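TENA/THI-4 protein (Shewanella denitrificans OS217, PDB 3DDE) is of unknown function but adopts a heme oxygenase-like all-helical fold and, judging by its family, may have oxidoreductase activity. Local coordinates at residues 25-30 and 212-217; 60-65 and 123-128. All coordinates share one frame; numbering follows the deposited sequence.

Contact 1: 25-30 and 212-217; sequences SPFIHE and RILDDV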
loop_
_atom_site.group_PDB
_atom_site.type_symbol
_atom_site.label_atom_id
_atom_site.label_comp_id
_atom_site.label_asym_id
_atom_site.label_seq_id
_atom_site.Cartn_x
_atom_site.Cartn_y
_atom_site.Cartn_z
ATOM N N SER A 25 -23.101 -28.161 -4.960
ATOM C CA SER A 25 -23.138 -27.187 -6.058
ATOM C C SER A 25 -24.047 -27.597 -7.215
ATOM O O SER A 25 -23.805 -28.626 -7.855
ATOM C CB SER A 25 -21.736 -26.956 -6.621
ATOM O OG SER A 25 -21.776 -26.015 -7.680
ATOM N N PRO A 26 -25.095 -26.798 -7.508
ATOM C CA PRO A 26 -25.937 -27.150 -8.645
ATOM C C PRO A 26 -25.161 -27.060 -9.953
ATOM O O PRO A 26 -25.485 -27.762 -10.918
ATOM C CB PRO A 26 -27.033 -26.079 -8.617
ATOM C CG PRO A 26 -27.013 -25.531 -7.280
ATOM C CD PRO A 26 -25.594 -25.586 -6.851
ATOM N N PHE A 27 -24.180 -26.157 -9.990
ATOM C CA PHE A 27 -23.296 -25.978 -11.138
ATOM C C PHE A 27 -22.589 -27.301 -11.438
ATOM O O PHE A 27 -22.613 -27.784 -12.573
ATOM C CB PHE A 27 -22.275 -24.859 -10.855
ATOM C CG PHE A 27 -21.210 -24.710 -11.916
ATOM C CD1 PHE A 27 -21.401 -23.870 -13.003
ATOM C CD2 PHE A 27 -20.013 -25.409 -11.817
ATOM C CE1 PHE A 27 -20.418 -23.746 -13.989
ATOM C CE2 PHE A 27 -19.033 -25.288 -12.784
ATOM C CZ PHE A 27 -19.236 -24.457 -13.880
ATOM N N ILE A 28 -21.990 -27.896 -10.409
ATOM C CA ILE A 28 -21.264 -29.160 -10.552
ATOM C C ILE A 28 -22.188 -30.303 -10.976
ATOM O O ILE A 28 -21.793 -31.127 -11.798
ATOM C CB ILE A 28 -20.524 -29.564 -9.244
ATOM C CG1 ILE A 28 -19.514 -28.496 -8.797
ATOM C CG2 ILE A 28 -19.812 -30.896 -9.420
ATOM C CD1 ILE A 28 -18.316 -28.323 -9.697
ATOM N N HIS A 29 -23.413 -30.365 -10.442
ATOM C CA HIS A 29 -24.324 -31.450 -10.833
ATOM C C HIS A 29 -24.745 -31.265 -12.285
ATOM O O HIS A 29 -24.803 -32.228 -13.032
ATOM C CB HIS A 29 -25.581 -31.581 -9.963
ATOM C CG HIS A 29 -25.321 -31.514 -8.493
ATOM N ND1 HIS A 29 -26.322 -31.265 -7.579
ATOM C CD2 HIS A 29 -24.166 -31.573 -7.784
ATOM C CE1 HIS A 29 -25.802 -31.222 -6.364
ATOM N NE2 HIS A 29 -24.493 -31.393 -6.463
ATOM N N GLU A 30 -25.044 -30.028 -12.673
ATOM C CA GLU A 30 -25.439 -29.721 -14.050
ATOM C C GLU A 30 -24.378 -30.254 -15.022
ATOM O O GLU A 30 -24.706 -30.858 -16.051
ATOM C CB GLU A 30 -25.607 -28.204 -14.210
ATOM C CG GLU A 30 -25.935 -27.692 -15.609
ATOM C CD GLU A 30 -27.367 -27.940 -16.046
ATOM O OE1 GLU A 30 -28.136 -28.601 -15.316
ATOM O OE2 GLU A 30 -27.723 -27.455 -17.140
ATOM N N ARG A 212 -18.160 -19.984 -3.546
ATOM C CA ARG A 212 -19.218 -18.989 -3.733
ATOM C C ARG A 212 -19.244 -18.460 -5.171
ATOM O O ARG A 212 -20.268 -17.958 -5.611
ATOM C CB ARG A 212 -19.074 -17.807 -2.775
ATOM C CG ARG A 212 -19.130 -18.164 -1.262
ATOM C CD ARG A 212 -19.803 -17.027 -0.482
ATOM N NE ARG A 212 -19.178 -15.824 -0.915
ATOM C CZ ARG A 212 -19.726 -14.630 -1.091
ATOM N NH1 ARG A 212 -20.992 -14.383 -0.854
ATOM N NH2 ARG A 212 -18.935 -13.669 -1.554
ATOM N N ILE A 213 -18.115 -18.537 -5.880
ATOM C CA ILE A 213 -18.049 -18.115 -7.276
ATOM C C ILE A 213 -18.953 -19.017 -8.131
ATOM O O ILE A 213 -19.678 -18.536 -8.997
ATOM C CB ILE A 213 -16.586 -18.108 -7.804
ATOM C CG1 ILE A 213 -15.746 -17.052 -7.056
ATOM C CG2 ILE A 213 -16.545 -17.841 -9.294
ATOM C CD1 ILE A 213 -14.277 -16.944 -7.531
ATOM N N LEU A 214 -18.927 -20.323 -7.858
ATOM C CA LEU A 214 -19.797 -21.299 -8.528
ATOM C C LEU A 214 -21.295 -20.953 -8.364
ATOM O O LEU A 214 -22.094 -21.132 -9.292
ATOM C CB LEU A 214 -19.540 -22.692 -7.959
ATOM C CG LEU A 214 -18.188 -23.351 -8.228
ATOM C CD1 LEU A 214 -18.029 -24.653 -7.420
ATOM C CD2 LEU A 214 -18.058 -23.616 -9.709
ATOM N N ASP A 215 -21.657 -20.456 -7.180
ATOM C CA ASP A 215 -23.023 -20.023 -6.864
ATOM C C ASP A 215 -23.410 -18.775 -7.664
ATOM O O ASP A 215 -24.521 -18.678 -8.173
ATOM C CB ASP A 215 -23.167 -19.724 -5.363
ATOM C CG ASP A 215 -22.828 -20.917 -4.484
ATOM O OD1 ASP A 215 -22.978 -22.075 -4.951
ATOM O OD2 ASP A 215 -22.423 -20.685 -3.314
ATOM N N ASP A 216 -22.510 -17.805 -7.754
ATOM C CA ASP A 216 -22.768 -16.616 -8.586
ATOM C C ASP A 216 -22.850 -16.984 -10.055
ATOM O O ASP A 216 -23.717 -16.486 -10.780
ATOM C CB ASP A 216 -21.691 -15.534 -8.407
ATOM C CG ASP A 216 -21.956 -14.641 -7.235
ATOM O OD1 ASP A 216 -22.866 -14.949 -6.454
ATOM O OD2 ASP A 216 -21.251 -13.628 -7.098
ATOM N N VAL A 217 -21.945 -17.850 -10.492
ATOM C CA VAL A 217 -21.956 -18.313 -11.896
ATOM C C VAL A 217 -23.295 -18.977 -12.234
ATOM O O VAL A 217 -23.884 -18.701 -13.286
ATOM C CB VAL A 217 -20.779 -19.286 -12.210
ATOM C CG1 VAL A 217 -20.919 -19.902 -13.616
ATOM C CG2 VAL A 217 -19.465 -18.572 -12.071
HETATM O O HOH W 1 -23.262 -23.664 -7.577
#
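The ring of F27 meets L214 and V217 obliquely, neither squarely over a face nor at an edge, while I28 CD1 of its own segment lies at the ring edge, in plane. L214 makes the tightest approach: its CD2 methyl sits 3.4 Å from F27 CD2 and reaches F27 CE2 as well, the two side chains crossing at about a right angle. V217 CG1 meets the CD1-CE1 half of the rim, on the same side of the plane as L214 CD2, 3.9 Å from F27 CE1. With CG anti to the backbone N (chi1 173°), the F27 ring is laid against helix 193-223, where it can touch two residues one turn apart. L214 CD1 extends the apolar patch to I28 CD1, at 4.3 Å. Without the F27 ring, as with an alanine here, L214 CD2 and V217 CG1 would probably lose their aromatic partner and a gap would open between the helices.

Polar atoms border this patch. S25 OG caps helix 26-32 through a weak bond from I28 N (3.3 Å, 164° at the hydrogen). The same OG lies 2.8 Å from a water that donates to D215 OD1, giving a bridge between the segments, which share no direct hydrogen bond. The short axes pass 9.6 Å apart at 70°, so helix 26-32 runs across helix 193-223; helix 38-52 joins them through L40 against F27 and I43 against V217.

Contact 2: 60-65 and 123-128; sequences ALVGIM and WISATG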
loop_
_atom_site.group_PDB
_atom_site.type_symbol
_atom_site.label_atom_id
_atom_site.label_comp_id
_atom_site.label_asym_id
_atom_site.label_seq_id
_atom_site.Cartn_x
_atom_site.Cartn_y
_atom_site.Cartn_z
ATOM N N ALA A 60 3.480 -11.832 -5.272
ATOM C CA ALA A 60 4.633 -10.941 -5.165
ATOM C C ALA A 60 4.494 -10.024 -3.936
ATOM O O ALA A 60 5.481 -9.673 -3.300
ATOM C CB ALA A 60 4.825 -10.106 -6.467
ATOM N N LEU A 61 3.263 -9.674 -3.586
ATOM C CA LEU A 61 3.001 -8.786 -2.452
ATOM C C LEU A 61 3.462 -9.355 -1.096
ATOM O O LEU A 61 3.928 -8.603 -0.229
ATOM C CB LEU A 61 1.515 -8.411 -2.433
ATOM C CG LEU A 61 1.044 -7.245 -1.567
ATOM C CD1 LEU A 61 1.847 -5.957 -1.836
ATOM C CD2 LEU A 61 -0.450 -7.038 -1.815
ATOM N N VAL A 62 3.343 -10.673 -0.910
ATOM C CA VAL A 62 3.835 -11.321 0.310
ATOM C C VAL A 62 5.326 -10.974 0.520
ATOM O O VAL A 62 5.763 -10.688 1.648
ATOM C CB VAL A 62 3.706 -12.871 0.242
ATOM C CG1 VAL A 62 4.265 -13.537 1.535
ATOM C CG2 VAL A 62 2.249 -13.317 -0.058
ATOM N N GLY A 63 6.100 -11.017 -0.565
ATOM C CA GLY A 63 7.540 -10.726 -0.512
ATOM C C GLY A 63 7.886 -9.270 -0.245
ATOM O O GLY A 63 8.925 -8.963 0.316
ATOM N N ILE A 64 7.004 -8.365 -0.646
ATOM C CA ILE A 64 7.194 -6.948 -0.404
ATOM C C ILE A 64 6.774 -6.546 1.010
ATOM O O ILE A 64 7.459 -5.753 1.638
ATOM C CB ILE A 64 6.413 -6.111 -1.442
ATOM C CG1 ILE A 64 6.963 -6.402 -2.840
ATOM C CG2 ILE A 64 6.520 -4.620 -1.125
ATOM C CD1 ILE A 64 5.938 -6.221 -3.911
HETATM N N MSE A 65 5.654 -7.091 1.496
HETATM C CA MSE A 65 5.088 -6.729 2.814
HETATM C C MSE A 65 5.578 -7.567 3.989
HETATM O O MSE A 65 5.571 -7.086 5.126
HETATM C CB MSE A 65 3.568 -6.841 2.787
HETATM C CG MSE A 65 2.924 -5.959 1.785
HETATM SE SE MSE A 65 3.269 -4.116 2.049
HETATM C CE MSE A 65 2.165 -3.846 3.640
ATOM N N TRP A 123 -5.585 -9.116 0.815
ATOM C CA TRP A 123 -5.544 -8.856 2.261
ATOM C C TRP A 123 -4.635 -9.821 3.006
ATOM O O TRP A 123 -3.800 -9.393 3.817
ATOM C CB TRP A 123 -6.964 -8.919 2.830
ATOM C CG TRP A 123 -7.101 -8.722 4.292
ATOM C CD1 TRP A 123 -7.469 -9.649 5.201
ATOM C CD2 TRP A 123 -6.872 -7.511 5.021
ATOM N NE1 TRP A 123 -7.520 -9.086 6.460
ATOM C CE2 TRP A 123 -7.160 -7.773 6.367
ATOM C CE3 TRP A 123 -6.487 -6.216 4.654
ATOM C CZ2 TRP A 123 -7.028 -6.806 7.358
ATOM C CZ3 TRP A 123 -6.379 -5.246 5.640
ATOM C CH2 TRP A 123 -6.645 -5.548 6.973
ATOM N N ILE A 124 -4.788 -11.115 2.750
ATOM C CA ILE A 124 -3.993 -12.104 3.472
ATOM C C ILE A 124 -2.541 -12.147 2.959
ATOM O O ILE A 124 -1.653 -12.721 3.590
ATOM C CB ILE A 124 -4.706 -13.508 3.568
ATOM C CG1 ILE A 124 -4.899 -14.183 2.203
ATOM C CG2 ILE A 124 -6.022 -13.397 4.350
ATOM C CD1 ILE A 124 -3.621 -14.851 1.650
ATOM N N SER A 125 -2.307 -11.505 1.831
ATOM C CA SER A 125 -0.980 -11.393 1.251
ATOM C C SER A 125 -0.249 -10.141 1.751
ATOM O O SER A 125 0.970 -10.142 1.885
ATOM C CB SER A 125 -1.076 -11.380 -0.274
ATOM O OG SER A 125 -1.643 -12.591 -0.746
ATOM N N ALA A 126 -1.001 -9.091 2.046
ATOM C CA ALA A 126 -0.452 -7.829 2.516
ATOM C C ALA A 126 -0.377 -7.718 4.035
ATOM O O ALA A 126 0.329 -6.857 4.559
ATOM C CB ALA A 126 -1.292 -6.691 1.986
ATOM N N THR A 127 -1.097 -8.554 4.759
ATOM C CA THR A 127 -1.153 -8.428 6.215
ATOM C C THR A 127 -1.039 -9.788 6.899
ATOM O O THR A 127 -1.050 -10.818 6.238
ATOM C CB THR A 127 -2.493 -7.815 6.631
ATOM O OG1 THR A 127 -3.527 -8.769 6.427
ATOM C CG2 THR A 127 -2.803 -6.541 5.833
ATOM N N GLY A 128 -0.934 -9.771 8.232
ATOM C CA GLY A 128 -0.892 -10.980 9.037
ATOM C C GLY A 128 0.391 -11.776 8.939
ATOM O O GLY A 128 1.450 -11.236 8.591
#
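M65, a selenomethionine, lies against the last turn of helix 112-126 and can be followed along its length. Its CB is 3.7 Å from A126 O, and CG stands 3.9 Å from the same oxygen while also approaching A126 CA. Bends about CB-CG (chi2 -60°) and CG-SE (chi3 -72°) fold the chain back, so that the terminal CE lies 3.6 Å from A126 O. CB, CG and CE therefore curl round one carbonyl oxygen, a contact of van der Waals character with no hydrogen bond.

The neighbouring positions close up the remainder of the interface. L61 CD2 touches A126 CB at 3.9 Å, and M65 CG reaches the same methyl more loosely from another direction. On V62 the CG2 branch, anti to the carbonyl carbon, meets S125 CB, also at 3.9 Å. The backbones come close here: V62 CA makes a CA-H...O contact with S125 O at 3.5 Å, with 144° at the hydrogen. V62 CA and S125 CA are 4.9 Å apart, an approach that the small side chain of S125 is compatible with. S125 OG is turned to its own helix, hydrogen-bonded to L121 O, and R133 packs on both V62 and S125. T127, the first residue to leave helical angles, sends OG1 back to W123 O in a 2.7 Å bond.

M65 also packs on M65 of the fourth subunit, L61 on I64 of the third, and W123 stacks with Y122 of the second. The arrangement is thus a close meeting of two helix C-terminal ends, 55-65 and 112-126, within the all-helical heme oxygenase-like fold, at a place where several subunits of the tetramer converge.

In the fold
Contacts 1 and 2 lie on opposite sides of the chain's centre, their own centres 30 Å apart and their nearest atoms about 14 Å apart, so they do not touch. Along the sequence, both segments of contact 2 fall between those of contact 1: 25-30 comes first, then 60-65 and 123-128, and 212-217 last. The four segments occupy four different helices, 26-32, 55-65, 112-126 and 193-223. Helix 112-126 nevertheless links the two regions, since it bears 123-128 near its end and, near its start, meets I213 and D216. Contact 1 joins early and late parts of the sequence in a buried place; contact 2 joins segments from its middle, where more residues reach other subunits.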